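DNA-binding protein reb1 (PDB 5EYB) binds specific DNA sites in ribosomal DNA and upstream of many genes, and takes part in terminating transcription by RNA polymerase I. Local coordinates at residues Gln102-Ile107 with Tyr158-Arg163; Tyr123-Gln128 with Lys136-Phe141; Thr232-Ile237 with Thr254-Met259. All coordinates share one frame; numbering follows the deposited sequence.

Contact 1 of 3, residues Gln102-Ile107 with Tyr158-Arg163. With nucleotides of chain C; nucleotides of chain B.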
loop_
_atom_site.group_PDB
_atom_site.type_symbol
_atom_site.label_atom_id
_atom_site.label_comp_id
_atom_site.label_asym_id
_atom_site.label_seq_id
_atom_site.Cartn_x
_atom_site.Cartn_y
_atom_site.Cartn_z
ATOM N N GLN A 102 -8.901 -19.756 8.815
ATOM C CA GLN A 102 -9.916 -20.582 9.457
ATOM C C GLN A 102 -11.236 -19.828 9.551
ATOM O O GLN A 102 -12.307 -20.430 9.542
ATOM C CB GLN A 102 -9.457 -21.025 10.849
ATOM C CG GLN A 102 -10.362 -22.066 11.498
ATOM C CD GLN A 102 -10.341 -23.396 10.766
ATOM O OE1 GLN A 102 -9.382 -23.717 10.063
ATOM N NE2 GLN A 102 -11.404 -24.177 10.927
ATOM N N GLU A 103 -11.154 -18.505 9.640
ATOM C CA GLU A 103 -12.350 -17.673 9.691
ATOM C C GLU A 103 -13.077 -17.709 8.355
ATOM O O GLU A 103 -14.294 -17.877 8.303
ATOM C CB GLU A 103 -11.994 -16.235 10.061
ATOM C CG GLU A 103 -11.250 -16.117 11.370
ATOM C CD GLU A 103 -11.066 -14.686 11.800
ATOM O OE1 GLU A 103 -12.053 -14.085 12.268
ATOM O OE2 GLU A 103 -9.939 -14.161 11.666
ATOM N N THR A 104 -12.316 -17.557 7.278
ATOM C CA THR A 104 -12.876 -17.605 5.935
ATOM C C THR A 104 -13.421 -18.994 5.627
ATOM O O THR A 104 -14.380 -19.141 4.872
ATOM C CB THR A 104 -11.830 -17.223 4.880
ATOM O OG1 THR A 104 -10.783 -18.200 4.872
ATOM C CG2 THR A 104 -11.244 -15.850 5.183
ATOM N N ALA A 105 -12.806 -20.012 6.219
ATOM C CA ALA A 105 -13.250 -21.387 6.024
ATOM C C ALA A 105 -14.603 -21.608 6.693
ATOM O O ALA A 105 -15.486 -22.264 6.135
ATOM C CB ALA A 105 -12.218 -22.361 6.562
ATOM N N ILE A 106 -14.757 -21.052 7.890
ATOM C CA ILE A 106 -16.019 -21.115 8.620
ATOM C C ILE A 106 -17.123 -20.379 7.867
ATOM O O ILE A 106 -18.251 -20.868 7.766
ATOM C CB ILE A 106 -15.882 -20.515 10.036
ATOM C CG1 ILE A 106 -14.951 -21.373 10.893
ATOM C CG2 ILE A 106 -17.240 -20.394 10.707
ATOM C CD1 ILE A 106 -14.752 -20.838 12.292
ATOM N N ILE A 107 -16.793 -19.204 7.340
ATOM C CA ILE A 107 -17.750 -18.421 6.569
ATOM C C ILE A 107 -18.177 -19.192 5.330
ATOM O O ILE A 107 -19.369 -19.345 5.060
ATOM C CB ILE A 107 -17.168 -17.061 6.147
ATOM C CG1 ILE A 107 -16.853 -16.209 7.375
ATOM C CG2 ILE A 107 -18.144 -16.326 5.233
ATOM C CD1 ILE A 107 -16.198 -14.887 7.052
ATOM N N TYR A 158 -19.856 -8.651 9.019
ATOM C CA TYR A 158 -20.885 -8.155 8.118
ATOM C C TYR A 158 -20.286 -7.490 6.872
ATOM O O TYR A 158 -20.727 -7.754 5.752
ATOM C CB TYR A 158 -21.800 -7.179 8.861
ATOM C CG TYR A 158 -22.728 -6.373 7.971
ATOM C CD1 TYR A 158 -23.920 -6.914 7.503
ATOM C CD2 TYR A 158 -22.419 -5.064 7.617
ATOM C CE1 TYR A 158 -24.766 -6.181 6.700
ATOM C CE2 TYR A 158 -23.259 -4.324 6.818
ATOM C CZ TYR A 158 -24.433 -4.883 6.362
ATOM O OH TYR A 158 -25.270 -4.141 5.559
ATOM N N HIS A 159 -19.281 -6.637 7.067
ATOM C CA HIS A 159 -18.614 -5.974 5.944
ATOM C C HIS A 159 -17.866 -6.974 5.078
ATOM O O HIS A 159 -17.894 -6.895 3.850
ATOM C CB HIS A 159 -17.639 -4.905 6.435
ATOM C CG HIS A 159 -18.300 -3.647 6.907
ATOM N ND1 HIS A 159 -19.362 -3.069 6.246
ATOM C CD2 HIS A 159 -18.043 -2.853 7.975
ATOM C CE1 HIS A 159 -19.732 -1.974 6.887
ATOM N NE2 HIS A 159 -18.947 -1.821 7.940
ATOM N N HIS A 160 -17.193 -7.912 5.735
ATOM C CA HIS A 160 -16.408 -8.930 5.052
ATOM C C HIS A 160 -17.255 -9.754 4.091
ATOM O O HIS A 160 -16.896 -9.922 2.928
ATOM C CB HIS A 160 -15.747 -9.853 6.071
ATOM C CG HIS A 160 -14.972 -10.972 5.454
ATOM N ND1 HIS A 160 -13.637 -10.860 5.129
ATOM C CD2 HIS A 160 -15.346 -12.218 5.083
ATOM C CE1 HIS A 160 -13.220 -11.994 4.595
ATOM N NE2 HIS A 160 -14.239 -12.834 4.554
ATOM N N VAL A 161 -18.379 -10.261 4.590
ATOM C CA VAL A 161 -19.266 -11.105 3.802
ATOM C C VAL A 161 -19.766 -10.381 2.554
ATOM O O VAL A 161 -19.766 -10.943 1.457
ATOM C CB VAL A 161 -20.475 -11.581 4.637
ATOM C CG1 VAL A 161 -21.517 -12.244 3.749
ATOM C CG2 VAL A 161 -20.020 -12.531 5.736
ATOM N N ARG A 162 -20.177 -9.128 2.728
ATOM C CA ARG A 162 -20.679 -8.322 1.619
ATOM C C ARG A 162 -19.619 -8.127 0.539
ATOM O O ARG A 162 -19.903 -8.262 -0.652
ATOM C CB ARG A 162 -21.169 -6.966 2.129
ATOM C CG ARG A 162 -22.501 -7.043 2.851
ATOM C CD ARG A 162 -22.762 -5.806 3.683
ATOM N NE ARG A 162 -22.802 -4.575 2.899
ATOM C CZ ARG A 162 -23.847 -4.173 2.181
ATOM N NH1 ARG A 162 -24.947 -4.914 2.127
ATOM N NH2 ARG A 162 -23.788 -3.032 1.507
ATOM N N ARG A 163 -18.395 -7.825 0.963
ATOM C CA ARG A 163 -17.300 -7.615 0.029
ATOM C C ARG A 163 -16.932 -8.922 -0.669
ATOM O O ARG A 163 -16.644 -8.933 -1.866
ATOM C CB ARG A 163 -16.082 -7.028 0.748
ATOM C CG ARG A 163 -15.001 -6.516 -0.187
ATOM C CD ARG A 163 -14.035 -5.572 0.518
ATOM N NE ARG A 163 -14.627 -4.265 0.810
ATOM C CZ ARG A 163 -15.107 -3.906 1.998
ATOM N NH1 ARG A 163 -15.071 -4.755 3.016
ATOM N NH2 ARG A 163 -15.625 -2.696 2.170
ATOM P P DC C 16 -11.790 -7.748 4.335
ATOM O OP1 DC C 16 -11.745 -9.063 5.007
ATOM O OP2 DC C 16 -13.023 -7.315 3.640
ATOM O "O5'" DC C 16 -11.439 -6.625 5.407
ATOM C "C5'" DC C 16 -10.202 -6.654 6.078
ATOM C "C4'" DC C 16 -10.083 -5.453 6.986
ATOM O "O4'" DC C 16 -9.975 -4.253 6.176
ATOM C "C3'" DC C 16 -11.287 -5.240 7.912
ATOM O "O3'" DC C 16 -10.862 -4.978 9.231
ATOM C "C2'" DC C 16 -11.989 -4.031 7.315
ATOM C "C1'" DC C 16 -10.831 -3.270 6.701
ATOM N N1 DC C 16 -11.258 -2.376 5.609
ATOM C C2 DC C 16 -11.111 -0.996 5.751
ATOM O O2 DC C 16 -10.598 -0.550 6.781
ATOM N N3 DC C 16 -11.526 -0.187 4.746
ATOM C C4 DC C 16 -12.076 -0.715 3.649
ATOM N N4 DC C 16 -12.471 0.119 2.682
ATOM C C5 DC C 16 -12.243 -2.119 3.498
ATOM C C6 DC C 16 -11.834 -2.903 4.497
ATOM P P DG B 8 -28.840 -4.800 5.009
ATOM O OP1 DG B 8 -29.947 -5.108 4.077
ATOM O OP2 DG B 8 -27.576 -5.564 4.931
ATOM O "O5'" DG B 8 -28.483 -3.250 4.872
ATOM C "C5'" DG B 8 -29.507 -2.286 5.020
ATOM C "C4'" DG B 8 -29.085 -0.938 4.459
ATOM O "O4'" DG B 8 -28.506 -0.122 5.509
ATOM C "C3'" DG B 8 -28.060 -0.975 3.330
ATOM O "O3'" DG B 8 -28.387 0.034 2.380
ATOM C "C2'" DG B 8 -26.741 -0.680 4.049
ATOM C "C1'" DG B 8 -27.188 0.259 5.165
ATOM N N9 DG B 8 -26.377 0.170 6.378
ATOM C C8 DG B 8 -26.002 -0.975 7.040
ATOM N N7 DG B 8 -25.298 -0.749 8.112
ATOM C C5 DG B 8 -25.206 0.637 8.174
ATOM C C6 DG B 8 -24.561 1.468 9.122
ATOM O O6 DG B 8 -23.923 1.135 10.129
ATOM N N1 DG B 8 -24.712 2.814 8.814
ATOM C C2 DG B 8 -25.396 3.300 7.728
ATOM N N2 DG B 8 -25.429 4.634 7.600
ATOM N N3 DG B 8 -26.006 2.534 6.830
ATOM C C4 DG B 8 -25.870 1.217 7.116
ATOM P P DT B 9 -27.583 0.166 0.996
ATOM O OP1 DT B 9 -28.576 0.557 -0.029
ATOM O OP2 DT B 9 -26.771 -1.059 0.798
ATOM O "O5'" DT B 9 -26.607 1.408 1.253
ATOM C "C5'" DT B 9 -27.160 2.666 1.617
ATOM C "C4'" DT B 9 -26.075 3.659 2.005
ATOM O "O4'" DT B 9 -25.517 3.304 3.291
ATOM C "C3'" DT B 9 -24.889 3.760 1.032
ATOM O "O3'" DT B 9 -24.773 5.101 0.558
ATOM C "C2'" DT B 9 -23.673 3.347 1.880
ATOM C "C1'" DT B 9 -24.155 3.633 3.294
ATOM N N1 DT B 9 -23.470 2.824 4.361
ATOM C C2 DT B 9 -22.845 3.475 5.399
ATOM O O2 DT B 9 -22.806 4.688 5.503
ATOM N N3 DT B 9 -22.260 2.651 6.321
ATOM C C4 DT B 9 -22.236 1.270 6.314
ATOM O O4 DT B 9 -21.682 0.620 7.192
ATOM C C5 DT B 9 -22.909 0.648 5.201
ATOM C C7 DT B 9 -22.948 -0.848 5.092
ATOM C C6 DT B 9 -23.490 1.445 4.288
#
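Ile-107 reaches His-160 with the end of its side chain: CD1 lies 3.4 Å from His-160 CD2 and 3.8 Å from His-160 NE2, on an oblique approach to the imidazole. Beside it, Ile-107 CG2 faces Val-161 CG2 at 4.3 Å, and Thr-104 meets His-160 with CG2, 4.3 Å from NE2, not with its hydroxyl. The Thr-104 hydroxyl instead bonds back to Val-101 O. The two segments meet by van der Waals contact alone, methyls against a ring and a valine; they cross at -68°.

The polar bonds run to DNA. With CG opposite its backbone N (chi1 177°), His-160 turns ND1 to the backbone of chain C, and ND1 donates to OP1 of DC16 at 2.6 Å, the oxygen lying in the ring plane. Phe-99 stacks on this imidazole. Tyr-158 OH gives a hydrogen bond of 2.8 Å to OP2 of DG8 in chain B, while Arg-163 NH1 makes a weak one, 3.3 Å, to OP2 of DC16.

Two further contacts involve bases. The Arg-163 guanidinium lays one face over C5 of DC16. His-159 points its ring edge at O4 of DT9, with CE1 3.3 Å away, and its NE2 hydrogen-bonds to O4 of another thymine. Helix 154-164 thus touches phosphates of both strands and the major-groove edges of bases, as recognition helices of helix-turn-helix proteins do, here within a Myb-associated domain.

Contact 2 of 3, residues Tyr123-Gln128 with Lys136-Phe141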
loop_
_atom_site.group_PDB
_atom_site.type_symbol
_atom_site.label_atom_id
_atom_site.label_comp_id
_atom_site.label_asym_id
_atom_site.label_seq_id
_atom_site.Cartn_x
_atom_site.Cartn_y
_atom_site.Cartn_z
ATOM N N TYR A 123 -24.990 -17.025 -6.731
ATOM C CA TYR A 123 -25.355 -15.751 -7.336
ATOM C C TYR A 123 -26.577 -15.170 -6.634
ATOM O O TYR A 123 -26.590 -13.993 -6.270
ATOM C CB TYR A 123 -25.621 -15.911 -8.834
ATOM C CG TYR A 123 -25.906 -14.601 -9.534
ATOM C CD1 TYR A 123 -24.890 -13.681 -9.767
ATOM C CD2 TYR A 123 -27.190 -14.283 -9.961
ATOM C CE1 TYR A 123 -25.146 -12.480 -10.404
ATOM C CE2 TYR A 123 -27.454 -13.085 -10.601
ATOM C CZ TYR A 123 -26.429 -12.188 -10.820
ATOM O OH TYR A 123 -26.688 -10.995 -11.455
ATOM N N GLN A 124 -27.599 -16.001 -6.441
ATOM C CA GLN A 124 -28.801 -15.585 -5.726
ATOM C C GLN A 124 -28.470 -15.121 -4.313
ATOM O O GLN A 124 -29.079 -14.182 -3.798
ATOM C CB GLN A 124 -29.823 -16.722 -5.675
ATOM C CG GLN A 124 -30.645 -16.874 -6.945
ATOM C CD GLN A 124 -31.694 -17.963 -6.832
ATOM O OE1 GLN A 124 -31.419 -19.059 -6.341
ATOM N NE2 GLN A 124 -32.908 -17.665 -7.284
ATOM N N PHE A 125 -27.499 -15.784 -3.693
ATOM C CA PHE A 125 -27.048 -15.414 -2.359
ATOM C C PHE A 125 -26.485 -13.994 -2.334
ATOM O O PHE A 125 -26.825 -13.203 -1.458
ATOM C CB PHE A 125 -25.999 -16.408 -1.859
ATOM C CG PHE A 125 -25.408 -16.046 -0.527
ATOM C CD1 PHE A 125 -26.122 -16.256 0.642
ATOM C CD2 PHE A 125 -24.138 -15.502 -0.443
ATOM C CE1 PHE A 125 -25.578 -15.923 1.872
ATOM C CE2 PHE A 125 -23.589 -15.169 0.784
ATOM C CZ PHE A 125 -24.311 -15.379 1.942
ATOM N N CYS A 126 -25.633 -13.677 -3.305
ATOM C CA CYS A 126 -24.982 -12.372 -3.358
ATOM C C CYS A 126 -25.978 -11.241 -3.595
ATOM O O CYS A 126 -25.849 -10.162 -3.012
ATOM C CB CYS A 126 -23.911 -12.355 -4.449
ATOM S SG CYS A 126 -22.561 -13.523 -4.192
ATOM N N ASN A 127 -26.964 -11.485 -4.452
ATOM C CA ASN A 127 -27.965 -10.470 -4.764
ATOM C C ASN A 127 -28.854 -10.152 -3.570
ATOM O O ASN A 127 -29.218 -8.998 -3.351
ATOM C CB ASN A 127 -28.825 -10.910 -5.950
ATOM C CG ASN A 127 -28.080 -10.838 -7.268
ATOM O OD1 ASN A 127 -28.131 -9.827 -7.972
ATOM N ND2 ASN A 127 -27.374 -11.911 -7.608
ATOM N N GLN A 128 -29.199 -11.176 -2.799
ATOM C CA GLN A 128 -30.034 -10.985 -1.619
ATOM C C GLN A 128 -29.275 -10.248 -0.518
ATOM O O GLN A 128 -29.863 -9.474 0.236
ATOM C CB GLN A 128 -30.547 -12.329 -1.106
ATOM C CG GLN A 128 -31.598 -12.960 -2.000
ATOM C CD GLN A 128 -32.828 -12.087 -2.152
ATOM O OE1 GLN A 128 -33.461 -11.709 -1.167
ATOM N NE2 GLN A 128 -33.169 -11.757 -3.392
ATOM N N LYS A 136 -35.425 -11.442 6.043
ATOM C CA LYS A 136 -35.274 -12.020 7.374
ATOM C C LYS A 136 -34.367 -13.251 7.377
ATOM O O LYS A 136 -33.679 -13.519 8.363
ATOM C CB LYS A 136 -36.645 -12.382 7.950
ATOM N N THR A 137 -34.371 -13.997 6.277
ATOM C CA THR A 137 -33.537 -15.188 6.159
ATOM C C THR A 137 -32.063 -14.810 6.145
ATOM O O THR A 137 -31.234 -15.483 6.755
ATOM C CB THR A 137 -33.859 -15.991 4.888
ATOM O OG1 THR A 137 -33.444 -15.252 3.733
ATOM C CG2 THR A 137 -35.350 -16.275 4.797
ATOM N N ILE A 138 -31.743 -13.730 5.438
ATOM C CA ILE A 138 -30.376 -13.222 5.386
ATOM C C ILE A 138 -29.988 -12.627 6.734
ATOM O O ILE A 138 -28.874 -12.827 7.214
ATOM C CB ILE A 138 -30.206 -12.164 4.276
ATOM C CG1 ILE A 138 -30.263 -12.827 2.903
ATOM C CG2 ILE A 138 -28.887 -11.432 4.421
ATOM C CD1 ILE A 138 -29.172 -13.850 2.683
ATOM N N ARG A 139 -30.921 -11.904 7.343
ATOM C CA ARG A 139 -30.705 -11.298 8.650
ATOM C C ARG A 139 -30.437 -12.368 9.704
ATOM O O ARG A 139 -29.669 -12.151 10.644
ATOM C CB ARG A 139 -31.912 -10.446 9.055
ATOM N N MET A 140 -31.070 -13.524 9.537
ATOM C CA MET A 140 -30.893 -14.632 10.466
ATOM C C MET A 140 -29.582 -15.361 10.184
ATOM O O MET A 140 -28.943 -15.887 11.098
ATOM C CB MET A 140 -32.078 -15.597 10.380
ATOM C CG MET A 140 -32.224 -16.497 11.596
ATOM S SD MET A 140 -32.458 -15.562 13.121
ATOM C CE MET A 140 -32.278 -16.859 14.343
ATOM N N PHE A 141 -29.185 -15.387 8.915
ATOM C CA PHE A 141 -27.912 -15.976 8.512
ATOM C C PHE A 141 -26.750 -15.268 9.204
ATOM O O PHE A 141 -25.844 -15.913 9.738
ATOM C CB PHE A 141 -27.750 -15.912 6.989
ATOM C CG PHE A 141 -26.326 -16.032 6.520
ATOM C CD1 PHE A 141 -25.618 -14.912 6.108
ATOM C CD2 PHE A 141 -25.694 -17.264 6.491
ATOM C CE1 PHE A 141 -24.307 -15.020 5.676
ATOM C CE2 PHE A 141 -24.382 -17.378 6.060
ATOM C CZ PHE A 141 -23.689 -16.256 5.654
#
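Phe-125 drives the edge of its ring into the face of Phe-141, a T-shaped pair with centroids 5.4 Å apart and planes at 86°. The touching atoms are Phe-125 CZ and Phe-141 CE1, 3.8 Å apart. Both rings extend opposite their own backbone N (chi1 176° for Phe-125), which sends them into the angle between two nearly perpendicular helix segments. Ile-138 packs beside the pair: its CD1 lies 4.2 Å from Phe-125 CE1, meeting that ring obliquely. Such an aromatic core, with Val-111 and Phe-114 of helix 101-116 and Tyr-165 also packed against it, joins helices 122-129 and 136-147 inside the Myb-associated domain, a family of the helix-turn-helix clan.

Toward the outside the fit is looser. Gln-128 is partly exposed and offers only its aliphatic root, CB standing 4.0 Å from Ile-138 CG1, while the chain bends at chi2 and its amide takes no part in the contact. Farther round the same helix, Asn-127 turns inward on its own backbone: ND2 donates to Tyr-123 O at 2.6 Å, coming from above the carbonyl plane, and the carbonyl also takes the helical bond from Asn-127 N. Asn-127 ND2 also sits over the centre of the exposed Tyr-123 ring.

Contact 3 of 3, residues Thr232-Ile237 with Thr254-Met259; sequences TQLLQI and TLVAQM
Met-259 N donates to Leu-255 O at 3.0 Å, an ordinary helical bond that fixes the turn from which Met-259 meets Ile-237. The two side chains slide past each other in opposite directions, with Met-259 CE 4.2 Å from Ile-237 CB and Met-259 CB as far from Ile-237 CG2. The Met-259 chain bends at chi3 (-72°), which folds the terminal methyl back toward the isoleucine on the exposed flank.

Deeper in, Val-256 receives two partners on one methyl. Its CG1 lies 3.4 Å from Ile-237 CD1 and 3.9 Å from Leu-234 CD1, and CD1 of Ile-237 also touches CG2 of the valine. Ile-237 gets there with CG1 in the crowded position between its backbone N and carbonyl carbon (chi1 47°). Cys-268 of helix 265-275 touches both Leu-234 and Val-256, and Trp-226 adds to the Leu-234 side. These are the three helices, 228-238, 253-260 and 265-275, of a Myb-type domain, the last two spanning its predicted helix-turn-helix.

Across the two segments only aliphatic groups and the thioether methyl meet, consistent with association by the burial of Val-256 and Leu-234 away from water, with Met-259 as the solvent-side border.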
loop_
_atom_site.group_PDB
_atom_site.type_symbol
_atom_site.label_atom_id
_atom_site.label_comp_id
_atom_site.label_asym_id
_atom_site.label_seq_id
_atom_site.Cartn_x
_atom_site.Cartn_y
_atom_site.Cartn_z
ATOM N N THR A 232 7.442 21.159 -0.965
ATOM C CA THR A 232 7.310 22.282 -0.052
ATOM C C THR A 232 5.837 22.530 0.251
ATOM O O THR A 232 5.463 22.787 1.396
ATOM C CB THR A 232 7.944 23.562 -0.629
ATOM O OG1 THR A 232 9.270 23.277 -1.088
ATOM C CG2 THR A 232 7.996 24.658 0.425
ATOM N N GLN A 233 5.006 22.447 -0.784
ATOM C CA GLN A 233 3.567 22.623 -0.627
ATOM C C GLN A 233 2.997 21.559 0.306
ATOM O O GLN A 233 2.124 21.842 1.127
ATOM C CB GLN A 233 2.865 22.572 -1.987
ATOM N N LEU A 234 3.509 20.338 0.176
ATOM C CA LEU A 234 3.093 19.222 1.015
ATOM C C LEU A 234 3.381 19.486 2.484
ATOM O O LEU A 234 2.620 19.084 3.361
ATOM C CB LEU A 234 3.794 17.933 0.581
ATOM C CG LEU A 234 3.479 16.703 1.435
ATOM C CD1 LEU A 234 2.047 16.254 1.211
ATOM C CD2 LEU A 234 4.452 15.581 1.139
ATOM N N LEU A 235 4.495 20.153 2.754
ATOM C CA LEU A 235 4.859 20.472 4.127
ATOM C C LEU A 235 3.997 21.598 4.683
ATOM O O LEU A 235 3.760 21.674 5.887
ATOM C CB LEU A 235 6.334 20.851 4.207
ATOM C CG LEU A 235 7.281 19.721 3.815
ATOM C CD1 LEU A 235 8.719 20.203 3.773
ATOM C CD2 LEU A 235 7.118 18.574 4.794
ATOM N N GLN A 236 3.532 22.475 3.799
ATOM C CA GLN A 236 2.721 23.606 4.220
ATOM C C GLN A 236 1.316 23.160 4.619
ATOM O O GLN A 236 0.714 23.739 5.524
ATOM C CB GLN A 236 2.650 24.660 3.110
ATOM N N ILE A 237 0.800 22.128 3.954
ATOM C CA ILE A 237 -0.572 21.688 4.194
ATOM C C ILE A 237 -0.694 20.783 5.416
ATOM O O ILE A 237 -1.754 20.718 6.035
ATOM C CB ILE A 237 -1.157 20.961 2.965
ATOM C CG1 ILE A 237 -0.178 19.928 2.420
ATOM C CG2 ILE A 237 -1.480 21.951 1.871
ATOM C CD1 ILE A 237 -0.395 18.550 2.953
ATOM N N THR A 254 -6.498 12.098 2.780
ATOM C CA THR A 254 -7.436 12.319 1.685
ATOM C C THR A 254 -7.612 13.816 1.446
ATOM O O THR A 254 -7.632 14.274 0.303
ATOM C CB THR A 254 -8.804 11.672 1.960
ATOM O OG1 THR A 254 -8.644 10.257 2.106
ATOM C CG2 THR A 254 -9.755 11.942 0.810
ATOM N N LEU A 255 -7.726 14.580 2.528
ATOM C CA LEU A 255 -7.825 16.029 2.408
ATOM C C LEU A 255 -6.489 16.614 1.964
ATOM O O LEU A 255 -6.452 17.567 1.189
ATOM C CB LEU A 255 -8.269 16.663 3.728
ATOM C CG LEU A 255 -8.431 18.187 3.724
ATOM C CD1 LEU A 255 -9.512 18.619 2.741
ATOM C CD2 LEU A 255 -8.727 18.709 5.128
ATOM N N VAL A 256 -5.399 16.031 2.455
ATOM C CA VAL A 256 -4.051 16.460 2.097
ATOM C C VAL A 256 -3.825 16.386 0.589
ATOM O O VAL A 256 -3.306 17.324 -0.018
ATOM C CB VAL A 256 -2.989 15.607 2.821
ATOM C CG1 VAL A 256 -1.678 15.583 2.044
ATOM C CG2 VAL A 256 -2.787 16.101 4.250
ATOM N N ALA A 257 -4.224 15.270 -0.011
ATOM C CA ALA A 257 -4.080 15.083 -1.449
ATOM C C ALA A 257 -4.971 16.049 -2.226
ATOM O O ALA A 257 -4.575 16.576 -3.266
ATOM C CB ALA A 257 -4.402 13.648 -1.827
ATOM N N GLN A 258 -6.175 16.276 -1.715
ATOM C CA GLN A 258 -7.120 17.179 -2.354
ATOM C C GLN A 258 -6.550 18.590 -2.477
ATOM O O GLN A 258 -6.664 19.225 -3.527
ATOM C CB GLN A 258 -8.438 17.209 -1.576
ATOM C CG GLN A 258 -9.421 18.267 -2.058
ATOM C CD GLN A 258 -10.641 18.377 -1.164
ATOM O OE1 GLN A 258 -11.048 17.403 -0.529
ATOM N NE2 GLN A 258 -11.226 19.568 -1.104
ATOM N N MET A 259 -5.930 19.072 -1.405
ATOM C CA MET A 259 -5.368 20.419 -1.388
ATOM C C MET A 259 -4.090 20.527 -2.217
ATOM O O MET A 259 -3.834 21.558 -2.836
ATOM C CB MET A 259 -5.098 20.864 0.048
ATOM C CG MET A 259 -6.352 21.021 0.890
ATOM S SD MET A 259 -5.995 21.648 2.542
ATOM C CE MET A 259 -5.233 20.215 3.296
#

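How the contacts relate
Contacts 1 and 2 belong to one Myb-associated domain: contact 2 is nested along the chain inside the loop closed by contact 1, their centres are 14 Å apart and their nearest atoms about 4 Å. They share no residue, but helix 101-116 links them, carrying one segment of contact 1 and lining the aromatic core of contact 2. Contact 3 follows later in the chain, in the second Myb-type domain, its centre 36 Å from that of contact 1 and 43 Å from that of contact 2. Contact 1 bonds to the DNA through its segment 158-163, whereas contacts 2 and 3 each have their nearest atom about 4 Å from it and chiefly pack helices together.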